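Local coordinates for protein WR4 (Caenorhabditis elegans, PDB 1M1S) that is of unknown function but, as a sperm-specific member of the nematode major sperm protein family with an immunoglobulin-like fold, probably serves in sperm cells, at residues M10-P15 with T32-S37; N26-I31 with K67-R72; R38-V43 with Y57-A62; Y86-A91 with A104-I109. One frame throughout, in Å; residues are numbered along the deposited sequence.

Interaction 1: residues M10-P15 with T32-S37; sequences MINVDP and TSESDS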
loop_
_atom_site.group_PDB
_atom_site.type_symbol
_atom_site.label_atom_id
_atom_site.label_comp_id
_atom_site.label_asym_id
_atom_site.label_seq_id
_atom_site.Cartn_x
_atom_site.Cartn_y
_atom_site.Cartn_z
HETATM N N MSE A 10 -4.720 3.472 -11.801
HETATM C CA MSE A 10 -4.220 2.224 -12.358
HETATM C C MSE A 10 -4.131 1.217 -11.218
HETATM O O MSE A 10 -3.679 0.080 -11.416
HETATM C CB MSE A 10 -2.850 2.410 -12.999
HETATM C CG MSE A 10 -2.603 1.531 -14.171
HETATM SE SE MSE A 10 -2.535 2.414 -15.722
HETATM C CE MSE A 10 -4.307 2.602 -16.119
ATOM N N ILE A 11 -4.407 1.707 -10.004
ATOM C CA ILE A 11 -4.461 0.880 -8.806
ATOM C C ILE A 11 -5.513 1.433 -7.850
ATOM O O ILE A 11 -5.707 2.647 -7.745
ATOM C CB ILE A 11 -3.107 0.721 -8.069
ATOM C CG1 ILE A 11 -2.911 1.792 -7.000
ATOM C CG2 ILE A 11 -1.963 0.699 -9.051
ATOM C CD1 ILE A 11 -1.791 1.458 -6.053
ATOM N N ASN A 12 -6.260 0.517 -7.245
ATOM C CA ASN A 12 -7.302 0.834 -6.280
ATOM C C ASN A 12 -7.077 -0.017 -5.032
ATOM O O ASN A 12 -6.587 -1.150 -5.117
ATOM C CB ASN A 12 -8.689 0.565 -6.866
ATOM C CG ASN A 12 -9.091 1.579 -7.920
ATOM O OD1 ASN A 12 -9.019 2.797 -7.702
ATOM N ND2 ASN A 12 -9.547 1.081 -9.065
ATOM N N VAL A 13 -7.370 0.564 -3.871
ATOM C CA VAL A 13 -7.194 -0.143 -2.611
ATOM C C VAL A 13 -8.552 -0.354 -1.963
ATOM O O VAL A 13 -9.347 0.580 -1.814
ATOM C CB VAL A 13 -6.240 0.609 -1.645
ATOM C CG1 VAL A 13 -5.710 -0.336 -0.574
ATOM C CG2 VAL A 13 -5.082 1.192 -2.402
ATOM N N ASP A 14 -8.800 -1.596 -1.555
ATOM C CA ASP A 14 -10.038 -1.970 -0.950
ATOM C C ASP A 14 -9.840 -2.457 0.470
ATOM O O ASP A 14 -9.201 -3.473 0.700
ATOM C CB ASP A 14 -10.664 -3.028 -1.847
ATOM C CG ASP A 14 -10.920 -2.464 -3.237
ATOM O OD1 ASP A 14 -10.983 -1.220 -3.365
ATOM O OD2 ASP A 14 -11.046 -3.253 -4.195
ATOM N N PRO A 15 -10.350 -1.716 1.476
ATOM C CA PRO A 15 -11.092 -0.453 1.424
ATOM C C PRO A 15 -10.087 0.666 1.224
ATOM O O PRO A 15 -8.887 0.438 1.236
ATOM C CB PRO A 15 -11.714 -0.415 2.824
ATOM C CG PRO A 15 -11.915 -1.849 3.147
ATOM C CD PRO A 15 -10.581 -2.390 2.744
ATOM N N THR A 32 -5.694 -3.735 -6.337
ATOM C CA THR A 32 -5.984 -4.292 -7.657
ATOM C C THR A 32 -5.485 -3.460 -8.813
ATOM O O THR A 32 -5.562 -2.236 -8.783
ATOM C CB THR A 32 -7.473 -4.616 -7.840
ATOM O OG1 THR A 32 -8.276 -3.560 -7.315
ATOM C CG2 THR A 32 -7.801 -5.874 -7.116
ATOM N N SER A 33 -4.941 -4.144 -9.816
ATOM C CA SER A 33 -4.383 -3.490 -10.992
ATOM C C SER A 33 -5.394 -3.210 -12.102
ATOM O O SER A 33 -6.411 -3.881 -12.221
ATOM C CB SER A 33 -3.242 -4.336 -11.547
ATOM O OG SER A 33 -2.615 -3.699 -12.645
ATOM N N GLU A 34 -5.103 -2.208 -12.922
ATOM C CA GLU A 34 -5.973 -1.874 -14.033
ATOM C C GLU A 34 -5.156 -1.726 -15.298
ATOM O O GLU A 34 -5.715 -1.473 -16.362
ATOM C CB GLU A 34 -6.728 -0.579 -13.778
ATOM C CG GLU A 34 -7.838 -0.659 -12.763
ATOM C CD GLU A 34 -9.049 -1.443 -13.237
ATOM O OE1 GLU A 34 -9.067 -1.941 -14.385
ATOM O OE2 GLU A 34 -10.010 -1.558 -12.456
ATOM N N SER A 35 -3.837 -1.894 -15.188
ATOM C CA SER A 35 -2.957 -1.780 -16.347
ATOM C C SER A 35 -2.804 -3.149 -16.969
ATOM O O SER A 35 -3.106 -4.176 -16.347
ATOM C CB SER A 35 -1.571 -1.261 -15.954
ATOM O OG SER A 35 -0.778 -0.976 -17.100
ATOM N N ASP A 36 -2.403 -3.161 -18.233
ATOM C CA ASP A 36 -2.189 -4.430 -18.903
ATOM C C ASP A 36 -0.712 -4.780 -18.727
ATOM O O ASP A 36 -0.221 -5.800 -19.216
ATOM C CB ASP A 36 -2.576 -4.338 -20.372
ATOM C CG ASP A 36 -4.052 -4.092 -20.568
ATOM O OD1 ASP A 36 -4.881 -4.854 -20.008
ATOM O OD2 ASP A 36 -4.358 -3.125 -21.293
ATOM N N SER A 37 -0.026 -3.921 -17.983
ATOM C CA SER A 37 1.379 -4.082 -17.674
ATOM C C SER A 37 1.470 -4.416 -16.207
ATOM O O SER A 37 0.527 -4.197 -15.458
ATOM C CB SER A 37 2.120 -2.780 -17.932
ATOM O OG SER A 37 3.353 -2.794 -17.245
#

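Interaction 2: residues N26-I31 with K67-R72; sequences NSTHNI and KLDINR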
loop_
_atom_site.group_PDB
_atom_site.type_symbol
_atom_site.label_atom_id
_atom_site.label_comp_id
_atom_site.label_asym_id
_atom_site.label_seq_id
_atom_site.Cartn_x
_atom_site.Cartn_y
_atom_site.Cartn_z
ATOM N N ASN A 26 -6.927 -4.244 13.194
ATOM C CA ASN A 26 -6.451 -4.950 12.038
ATOM C C ASN A 26 -7.410 -4.807 10.884
ATOM O O ASN A 26 -8.614 -4.679 11.085
ATOM C CB ASN A 26 -6.409 -6.402 12.407
ATOM C CG ASN A 26 -5.535 -7.183 11.532
ATOM O OD1 ASN A 26 -4.874 -6.647 10.643
ATOM N ND2 ASN A 26 -5.493 -8.478 11.781
ATOM N N SER A 27 -6.863 -4.915 9.676
ATOM C CA SER A 27 -7.634 -4.844 8.426
ATOM C C SER A 27 -6.798 -5.297 7.225
ATOM O O SER A 27 -5.624 -4.972 7.134
ATOM C CB SER A 27 -8.121 -3.423 8.167
ATOM O OG SER A 27 -7.018 -2.590 7.862
ATOM N N THR A 28 -7.415 -6.020 6.294
ATOM C CA THR A 28 -6.711 -6.508 5.103
ATOM C C THR A 28 -7.166 -5.635 3.933
ATOM O O THR A 28 -8.303 -5.134 3.930
ATOM C CB THR A 28 -7.053 -8.007 4.743
ATOM O OG1 THR A 28 -6.934 -8.858 5.898
ATOM C CG2 THR A 28 -6.077 -8.523 3.687
ATOM N N HIS A 29 -6.257 -5.368 2.994
ATOM C CA HIS A 29 -6.607 -4.565 1.828
ATOM C C HIS A 29 -6.253 -5.249 0.517
ATOM O O HIS A 29 -5.298 -6.005 0.431
ATOM C CB HIS A 29 -5.985 -3.168 1.915
ATOM C CG HIS A 29 -6.346 -2.421 3.162
ATOM N ND1 HIS A 29 -7.209 -1.346 3.174
ATOM C CD2 HIS A 29 -5.976 -2.616 4.452
ATOM C CE1 HIS A 29 -7.361 -0.917 4.414
ATOM N NE2 HIS A 29 -6.623 -1.672 5.205
ATOM N N ASN A 30 -7.052 -4.984 -0.498
ATOM C CA ASN A 30 -6.856 -5.566 -1.806
ATOM C C ASN A 30 -6.308 -4.491 -2.741
ATOM O O ASN A 30 -6.972 -3.492 -2.977
ATOM C CB ASN A 30 -8.222 -6.063 -2.310
ATOM C CG ASN A 30 -8.149 -6.817 -3.635
ATOM O OD1 ASN A 30 -7.070 -6.957 -4.231
ATOM N ND2 ASN A 30 -9.307 -7.307 -4.106
ATOM N N ILE A 31 -5.085 -4.649 -3.233
ATOM C CA ILE A 31 -4.555 -3.667 -4.181
ATOM C C ILE A 31 -4.786 -4.302 -5.548
ATOM O O ILE A 31 -4.214 -5.346 -5.843
ATOM C CB ILE A 31 -3.052 -3.386 -3.958
ATOM C CG1 ILE A 31 -2.838 -2.868 -2.545
ATOM C CG2 ILE A 31 -2.535 -2.356 -4.958
ATOM C CD1 ILE A 31 -1.393 -2.665 -2.178
ATOM N N LYS A 67 -2.368 -8.465 -1.835
ATOM C CA LYS A 67 -2.835 -7.972 -0.524
ATOM C C LYS A 67 -1.935 -7.150 0.331
ATOM O O LYS A 67 -0.724 -7.315 0.313
ATOM C CB LYS A 67 -3.528 -9.055 0.285
ATOM C CG LYS A 67 -2.645 -10.107 0.847
ATOM C CD LYS A 67 -3.129 -10.479 2.220
ATOM C CE LYS A 67 -2.408 -11.690 2.754
ATOM N NZ LYS A 67 -2.806 -11.894 4.173
ATOM N N LEU A 68 -2.569 -6.294 1.111
ATOM C CA LEU A 68 -1.829 -5.447 1.996
ATOM C C LEU A 68 -2.298 -5.693 3.417
ATOM O O LEU A 68 -3.494 -5.700 3.673
ATOM C CB LEU A 68 -2.066 -3.953 1.627
ATOM C CG LEU A 68 -1.265 -2.863 2.333
ATOM C CD1 LEU A 68 0.242 -3.090 2.152
ATOM C CD2 LEU A 68 -1.675 -1.497 1.782
ATOM N N ASP A 69 -1.328 -5.934 4.308
ATOM C CA ASP A 69 -1.578 -6.182 5.714
ATOM C C ASP A 69 -1.132 -5.022 6.614
ATOM O O ASP A 69 0.076 -4.816 6.755
ATOM C CB ASP A 69 -0.947 -7.497 6.156
ATOM C CG ASP A 69 -1.546 -8.692 5.513
ATOM O OD1 ASP A 69 -2.599 -8.456 4.856
ATOM O OD2 ASP A 69 -1.029 -9.811 5.653
ATOM N N ILE A 70 -2.083 -4.243 7.145
ATOM C CA ILE A 70 -1.842 -3.114 8.069
ATOM C C ILE A 70 -2.254 -3.648 9.453
ATOM O O ILE A 70 -3.323 -4.236 9.554
ATOM C CB ILE A 70 -2.718 -1.889 7.665
ATOM C CG1 ILE A 70 -2.588 -1.654 6.195
ATOM C CG2 ILE A 70 -2.417 -0.703 8.493
ATOM C CD1 ILE A 70 -3.512 -0.604 5.596
ATOM N N ASN A 71 -1.446 -3.465 10.500
ATOM C CA ASN A 71 -1.834 -3.997 11.799
ATOM C C ASN A 71 -1.751 -2.923 12.873
ATOM O O ASN A 71 -0.672 -2.400 13.167
ATOM C CB ASN A 71 -1.002 -5.226 12.156
ATOM C CG ASN A 71 -1.478 -5.921 13.424
ATOM O OD1 ASN A 71 -2.683 -6.042 13.657
ATOM N ND2 ASN A 71 -0.531 -6.313 14.288
ATOM N N ARG A 72 -2.905 -2.579 13.449
ATOM C CA ARG A 72 -2.961 -1.583 14.508
ATOM C C ARG A 72 -2.588 -2.218 15.840
ATOM O O ARG A 72 -3.024 -3.328 16.183
ATOM C CB ARG A 72 -4.354 -0.917 14.594
ATOM C CG ARG A 72 -4.591 0.033 15.780
ATOM C CD ARG A 72 -3.829 1.370 15.681
ATOM N NE ARG A 72 -3.879 2.116 16.946
ATOM C CZ ARG A 72 -3.482 3.382 17.107
ATOM N NH1 ARG A 72 -2.990 4.079 16.081
ATOM N NH2 ARG A 72 -3.626 3.981 18.287
#

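Interaction 3: residues R38-V43 with Y57-A62; sequences RLAFKV and YGFVDA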
loop_
_atom_site.group_PDB
_atom_site.type_symbol
_atom_site.label_atom_id
_atom_site.label_comp_id
_atom_site.label_asym_id
_atom_site.label_seq_id
_atom_site.Cartn_x
_atom_site.Cartn_y
_atom_site.Cartn_z
ATOM N N ARG A 38 2.614 -4.942 -15.801
ATOM C CA ARG A 38 2.823 -5.297 -14.408
ATOM C C ARG A 38 3.214 -4.048 -13.625
ATOM O O ARG A 38 3.758 -3.086 -14.179
ATOM C CB ARG A 38 3.897 -6.380 -14.304
ATOM C CG ARG A 38 3.873 -7.201 -13.008
ATOM C CD ARG A 38 4.311 -8.661 -13.296
ATOM N NE ARG A 38 5.360 -9.185 -12.408
ATOM C CZ ARG A 38 6.660 -8.924 -12.520
ATOM N NH1 ARG A 38 7.116 -8.128 -13.479
ATOM N NH2 ARG A 38 7.506 -9.483 -11.681
ATOM N N LEU A 39 2.874 -4.057 -12.339
ATOM C CA LEU A 39 3.161 -2.944 -11.443
ATOM C C LEU A 39 4.003 -3.340 -10.222
ATOM O O LEU A 39 4.001 -4.498 -9.771
ATOM C CB LEU A 39 1.856 -2.286 -10.965
ATOM C CG LEU A 39 0.836 -1.741 -11.962
ATOM C CD1 LEU A 39 -0.432 -1.400 -11.212
ATOM C CD2 LEU A 39 1.381 -0.533 -12.703
ATOM N N ALA A 40 4.729 -2.353 -9.711
ATOM C CA ALA A 40 5.562 -2.509 -8.539
ATOM C C ALA A 40 4.983 -1.499 -7.580
ATOM O O ALA A 40 4.574 -0.432 -7.999
ATOM C CB ALA A 40 7.001 -2.158 -8.869
ATOM N N PHE A 41 4.854 -1.843 -6.315
ATOM C CA PHE A 41 4.325 -0.859 -5.398
ATOM C C PHE A 41 5.225 -0.658 -4.191
ATOM O O PHE A 41 5.893 -1.598 -3.741
ATOM C CB PHE A 41 2.855 -1.148 -5.028
ATOM C CG PHE A 41 2.643 -2.355 -4.148
ATOM C CD1 PHE A 41 2.711 -2.245 -2.758
ATOM C CD2 PHE A 41 2.308 -3.585 -4.698
ATOM C CE1 PHE A 41 2.439 -3.343 -1.924
ATOM C CE2 PHE A 41 2.031 -4.699 -3.872
ATOM C CZ PHE A 41 2.100 -4.574 -2.480
ATOM N N LYS A 42 5.246 0.582 -3.704
ATOM C CA LYS A 42 6.027 0.991 -2.545
ATOM C C LYS A 42 5.059 1.528 -1.508
ATOM O O LYS A 42 4.232 2.367 -1.836
ATOM C CB LYS A 42 6.981 2.109 -2.938
ATOM C CG LYS A 42 7.746 2.688 -1.765
ATOM C CD LYS A 42 8.736 3.707 -2.219
ATOM C CE LYS A 42 9.460 4.271 -1.035
ATOM N NZ LYS A 42 10.513 5.259 -1.414
ATOM N N VAL A 43 5.199 1.100 -0.255
ATOM C CA VAL A 43 4.313 1.551 0.829
ATOM C C VAL A 43 5.000 2.449 1.885
ATOM O O VAL A 43 5.831 1.985 2.665
ATOM C CB VAL A 43 3.626 0.329 1.491
ATOM C CG1 VAL A 43 2.580 0.754 2.489
ATOM C CG2 VAL A 43 3.006 -0.521 0.431
ATOM N N TYR A 57 7.176 -3.431 -0.228
ATOM C CA TYR A 57 7.320 -3.445 -1.677
ATOM C C TYR A 57 6.577 -4.646 -2.237
ATOM O O TYR A 57 6.214 -5.554 -1.492
ATOM C CB TYR A 57 8.791 -3.529 -2.053
ATOM C CG TYR A 57 9.510 -2.217 -1.844
ATOM C CD1 TYR A 57 10.077 -1.896 -0.611
ATOM C CD2 TYR A 57 9.588 -1.264 -2.872
ATOM C CE1 TYR A 57 10.689 -0.669 -0.406
ATOM C CE2 TYR A 57 10.202 -0.030 -2.667
ATOM C CZ TYR A 57 10.749 0.255 -1.431
ATOM O OH TYR A 57 11.339 1.470 -1.193
ATOM N N GLY A 58 6.298 -4.648 -3.535
ATOM C CA GLY A 58 5.606 -5.798 -4.107
ATOM C C GLY A 58 5.052 -5.627 -5.506
ATOM O O GLY A 58 4.856 -4.498 -5.964
ATOM N N PHE A 59 4.759 -6.745 -6.168
ATOM C CA PHE A 59 4.214 -6.699 -7.512
ATOM C C PHE A 59 2.743 -6.953 -7.537
ATOM O O PHE A 59 2.189 -7.435 -6.558
ATOM C CB PHE A 59 4.893 -7.725 -8.390
ATOM C CG PHE A 59 6.291 -7.384 -8.689
ATOM C CD1 PHE A 59 7.317 -8.197 -8.264
ATOM C CD2 PHE A 59 6.592 -6.234 -9.393
ATOM C CE1 PHE A 59 8.629 -7.865 -8.513
ATOM C CE2 PHE A 59 7.908 -5.883 -9.651
ATOM C CZ PHE A 59 8.933 -6.712 -9.216
ATOM N N VAL A 60 2.091 -6.467 -8.588
ATOM C CA VAL A 60 0.667 -6.720 -8.796
ATOM C C VAL A 60 0.598 -7.026 -10.266
ATOM O O VAL A 60 0.715 -6.129 -11.110
ATOM C CB VAL A 60 -0.288 -5.533 -8.512
ATOM C CG1 VAL A 60 -1.740 -6.020 -8.606
ATOM C CG2 VAL A 60 -0.022 -4.911 -7.147
ATOM N N ASP A 61 0.429 -8.303 -10.577
ATOM C CA ASP A 61 0.341 -8.719 -11.961
ATOM C C ASP A 61 -0.615 -7.807 -12.722
ATOM O O ASP A 61 -1.327 -7.000 -12.122
ATOM C CB ASP A 61 -0.105 -10.177 -12.046
ATOM C CG ASP A 61 0.974 -11.144 -11.578
ATOM O OD1 ASP A 61 2.178 -10.801 -11.653
ATOM O OD2 ASP A 61 0.620 -12.262 -11.145
ATOM N N ALA A 62 -0.581 -7.892 -14.045
ATOM C CA ALA A 62 -1.431 -7.070 -14.897
ATOM C C ALA A 62 -2.899 -7.444 -14.694
ATOM O O ALA A 62 -3.238 -8.636 -14.729
ATOM C CB ALA A 62 -1.029 -7.255 -16.329
#

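Interaction 4: residues Y86-A91 with A104-I109; sequences YAEVPA and AQQGEI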
loop_
_atom_site.group_PDB
_atom_site.type_symbol
_atom_site.label_atom_id
_atom_site.label_comp_id
_atom_site.label_asym_id
_atom_site.label_seq_id
_atom_site.Cartn_x
_atom_site.Cartn_y
_atom_site.Cartn_z
ATOM N N TYR A 86 3.254 3.556 -7.150
ATOM C CA TYR A 86 3.354 2.442 -8.106
ATOM C C TYR A 86 4.164 2.799 -9.328
ATOM O O TYR A 86 4.512 3.952 -9.535
ATOM C CB TYR A 86 1.986 1.880 -8.532
ATOM C CG TYR A 86 1.029 2.891 -9.093
ATOM C CD1 TYR A 86 1.005 3.205 -10.468
ATOM C CD2 TYR A 86 0.150 3.557 -8.244
ATOM C CE1 TYR A 86 0.118 4.180 -10.963
ATOM C CE2 TYR A 86 -0.728 4.505 -8.721
ATOM C CZ TYR A 86 -0.738 4.819 -10.066
ATOM O OH TYR A 86 -1.571 5.823 -10.465
ATOM N N ALA A 87 4.436 1.807 -10.157
ATOM C CA ALA A 87 5.210 2.045 -11.352
ATOM C C ALA A 87 4.959 0.872 -12.251
ATOM O O ALA A 87 4.706 -0.207 -11.752
ATOM C CB ALA A 87 6.677 2.090 -10.991
ATOM N N GLU A 88 5.032 1.067 -13.563
ATOM C CA GLU A 88 4.846 -0.025 -14.516
ATOM C C GLU A 88 6.156 -0.747 -14.667
ATOM O O GLU A 88 7.209 -0.118 -14.661
ATOM C CB GLU A 88 4.426 0.523 -15.849
ATOM C CG GLU A 88 2.996 0.907 -15.852
ATOM C CD GLU A 88 2.721 2.028 -16.817
ATOM O OE1 GLU A 88 3.446 2.115 -17.836
ATOM O OE2 GLU A 88 1.798 2.834 -16.543
ATOM N N VAL A 89 6.111 -2.068 -14.772
ATOM C CA VAL A 89 7.342 -2.831 -14.895
ATOM C C VAL A 89 7.267 -3.966 -15.924
ATOM O O VAL A 89 6.205 -4.600 -16.093
ATOM C CB VAL A 89 7.777 -3.424 -13.508
ATOM C CG1 VAL A 89 8.101 -2.311 -12.520
ATOM C CG2 VAL A 89 6.710 -4.338 -12.943
ATOM N N PRO A 90 8.386 -4.220 -16.647
ATOM C CA PRO A 90 8.371 -5.303 -17.633
ATOM C C PRO A 90 8.310 -6.585 -16.849
ATOM O O PRO A 90 8.799 -6.631 -15.707
ATOM C CB PRO A 90 9.747 -5.201 -18.276
ATOM C CG PRO A 90 10.135 -3.792 -18.052
ATOM C CD PRO A 90 9.699 -3.550 -16.652
ATOM N N ALA A 91 7.754 -7.626 -17.461
ATOM C CA ALA A 91 7.678 -8.934 -16.824
ATOM C C ALA A 91 9.075 -9.249 -16.223
ATOM O O ALA A 91 9.197 -9.673 -15.063
ATOM C CB ALA A 91 7.284 -9.974 -17.871
ATOM N N ALA A 104 11.025 6.194 -10.243
ATOM C CA ALA A 104 10.037 5.923 -11.271
ATOM C C ALA A 104 8.568 5.849 -10.832
ATOM O O ALA A 104 7.726 5.302 -11.553
ATOM C CB ALA A 104 10.440 4.680 -12.062
ATOM N N GLN A 105 8.251 6.374 -9.654
ATOM C CA GLN A 105 6.853 6.399 -9.210
ATOM C C GLN A 105 5.975 7.109 -10.265
ATOM O O GLN A 105 6.336 8.181 -10.772
ATOM C CB GLN A 105 6.723 7.096 -7.847
ATOM C CG GLN A 105 7.301 8.508 -7.768
ATOM C CD GLN A 105 8.780 8.520 -7.475
ATOM O OE1 GLN A 105 9.585 8.027 -8.259
ATOM N NE2 GLN A 105 9.142 9.070 -6.329
ATOM N N GLN A 106 4.854 6.479 -10.616
ATOM C CA GLN A 106 3.925 7.002 -11.620
ATOM C C GLN A 106 2.604 7.432 -11.005
ATOM O O GLN A 106 1.706 7.897 -11.708
ATOM C CB GLN A 106 3.633 5.936 -12.679
ATOM C CG GLN A 106 4.796 5.560 -13.581
ATOM C CD GLN A 106 4.541 4.269 -14.337
ATOM O OE1 GLN A 106 3.390 3.834 -14.477
ATOM N NE2 GLN A 106 5.612 3.615 -14.770
ATOM N N GLY A 107 2.461 7.235 -9.704
ATOM C CA GLY A 107 1.236 7.623 -9.031
ATOM C C GLY A 107 1.166 7.148 -7.594
ATOM O O GLY A 107 1.885 6.232 -7.200
ATOM N N GLU A 108 0.293 7.767 -6.805
ATOM C CA GLU A 108 0.149 7.394 -5.406
ATOM C C GLU A 108 -1.270 7.515 -4.895
ATOM O O GLU A 108 -1.997 8.439 -5.259
ATOM C CB GLU A 108 1.095 8.199 -4.492
ATOM C CG GLU A 108 1.262 9.676 -4.847
ATOM C CD GLU A 108 2.041 10.500 -3.804
ATOM O OE1 GLU A 108 1.364 11.139 -2.964
ATOM O OE2 GLU A 108 3.306 10.548 -3.851
ATOM N N ILE A 109 -1.657 6.534 -4.085
ATOM C CA ILE A 109 -2.959 6.480 -3.442
ATOM C C ILE A 109 -2.678 6.640 -1.938
ATOM O O ILE A 109 -1.649 6.168 -1.440
ATOM C CB ILE A 109 -3.656 5.134 -3.753
ATOM C CG1 ILE A 109 -4.530 5.239 -5.008
ATOM C CG2 ILE A 109 -4.546 4.723 -2.611
ATOM C CD1 ILE A 109 -3.804 5.462 -6.301
HETATM O O HOH W 1 -0.687 6.358 -13.170
#

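Interaction 1: residues M10-P15 with T32-S37
The open end of the first beta hairpin, formed by strands 11-20 and 25-33 of the immunoglobulin-like MSP domain, brings N12 opposite T32 and M10 opposite E34. N12 and T32 are a hydrogen-bonded antiparallel pair: T32 N gives to N12 O at 3.0 Å and N12 N to T32 O at 3.2 Å. I11 and S33 form the next, non-hydrogen-bonded pair, where I11 CA rests 3.3 Å from T32 O in a CA-H...O contact. Beyond the strand, E34 N still reaches M10 O at 3.1 Å, but from above the carbonyl plane, as the chain turns off. M10, a selenomethionine, bends at chi2 and chi3 and lays CG tightly against S35 CB, 3.5 Å away, with SE beside it. S35 is suited to this turn: its OG, anti to the backbone N (chi1 -172°), accepts from S37 N at 3.2 Å, closing an ST turn. Polar N12 and T32 share the outer face, whereas the branched I11 turns inward. There I11 packs on I31 of its own hairpin, on L39, I84 and Y86 of strands 38-45 and 79-89, and on I109 of the adjoining strand 107-115.

Interaction 2: residues N26-I31 with K67-R72
H29 and L68 join strands 25-33 and 65-72 as an antiparallel hydrogen-bonded pair, L68 N giving to H29 O at 2.8 Å and H29 N to L68 O at 2.9 Å. On the same face, I70 reaches across at about a right angle to the histidine, and its CD1 comes within 3.3 Å of H29 NE2, an oblique approach to the ring. Further along, I31 CD1 meets L68 CB at 4.1 Å, an apolar contact that suits branched residues on the inward side. The other face is polar. T28 and D69 run side by side there, with T28 CG2 3.7 Å from D69 OD1, while K67 NZ makes a salt bridge of 3.1 Å to the syn lone pair of D69 OD2. K67 CD also passes over T28 CG2 at 3.8 Å.

The imidazole is held at both nitrogens: H29 NE2 shares a hydrogen bond of 2.8 Å with S27 OG. That hydroxyl is itself bonded to Y20 OH, and H29 ND1 bonds to P15 O. L68 packs on V53 and I84, I70 on V53 and I82. The chemistry thus divides by face: a lysine-aspartate pair lies on the outer side, while on the inner side a buried histidine can sit among aliphatic groups because both ring nitrogens have partners, which probably fixes its rotation.

Interaction 3: residues R38-V43 with Y57-A62
Strands 38-43 and 57-60 run antiparallel, with axes 4.6 Å apart at closest approach, and are joined by hydrogen bonds from L39 N to V60 O, V60 N to L39 O, F41 N to G58 O at 2.7 Å, and a weak one from G58 N to F41 O. On one face the guanidinium of R38 lies flat over F59, the planes 23° apart and R38 CZ 4.1 Å from the ring centroid, a cation-pi stack. D61 OD1 meets the guanidinium edge in a long salt bridge, 3.6 Å from R38 NE, and R38 NH2 bonds to E93 O. With an alanine in place of R38 the stack is gone, and D61 is likely to lose its charged mate and F59 its cationic partner. The two strands form the hairpin 38-45/51-60 of the immunoglobulin-like sandwich, whose opposite, inward face carries F41 and V60. F41 takes chi1 70°, which folds its ring over G58; G58 CA lies 4.1 Å from the F41 ring centroid, a CH-pi contact. A side chain at G58 would strike the ring, and the backbone angles would also press a CB against the preceding carbonyl oxygen, so glycine fits. V60 CG2 touches F41 CD2 at 3.6 Å. Back with F59, the extended K42 runs alongside Y57, K42 CE 3.4 Å from Y57 OH, while small A40 lets F59 CE2 approach its CB at 3.9 Å.

Interaction 4: residues Y86-A91 with A104-I109
Y86 and the loop at Q106 and G107 meet where strand 79-89 pairs with the start of strand 107-115, and two backbone hydrogen bonds join them. Q106 N gives to Y86 O at 2.8 Å with a nearly straight N-H...O angle of 170°, and Y86 N gives to G107 O at 3.0 Å. A CA-H...O contact from Q105 CA to the same Y86 O adds to the grip on that carbonyl.

Among the packing contacts, the Y86 ring, with CG set between the backbone N and the carbonyl carbon (chi1 55°), swings over G107, whose CA stands 4.0 Å from the ring centroid in a CH-pi contact. Glycine suits this place, because a CB would run into Y86 OH. At the ring's edge I109 CD1 comes to 4.0 Å from Y86 CE2. Small A87 packs its CB 3.4 Å from A104 O.

The polar contacts are partly through water. One water, in the plane of the Y86 ring, accepts from Y86 OH at 2.9 Å and donates to Q106 O, tying the phenol to the loop; a weak hydrogen bond links Y86 OH to S9 O as well. Replacing Y86 with an alanine would probably open a gap beside G107 and I109 and deprive this water of its phenol partner. Nearby, the side chains of E88 and Q106 cross at about a right angle.

Strand 79-89 is flanked on its other edge by strand 38-45, through backbone hydrogen bonds of A87 with A40 and V89 with R38, while Y86 and I109 both pack against I11 of strand 11-20.

How the interactions relate
All four contacts belong to the one immunoglobulin-like sandwich of the MSP domain. Strand 25-33 serves both interaction 1 and interaction 2, whose centres lie about 15 Å apart and whose segments alternate along the chain. Interaction 3 falls within the chain between the two segments of interaction 2, and interaction 4 comes last. Interactions 3 and 4 are the nearest pair, with centres about 7 Å apart, because strands 38-45 and 79-89 are neighbours. Interactions 2 and 4 lie on opposite sides of the chain's centre, with centres about 20 Å apart. Shared inward residues such as I11, I31 and L39 connect the hairpins into a common core.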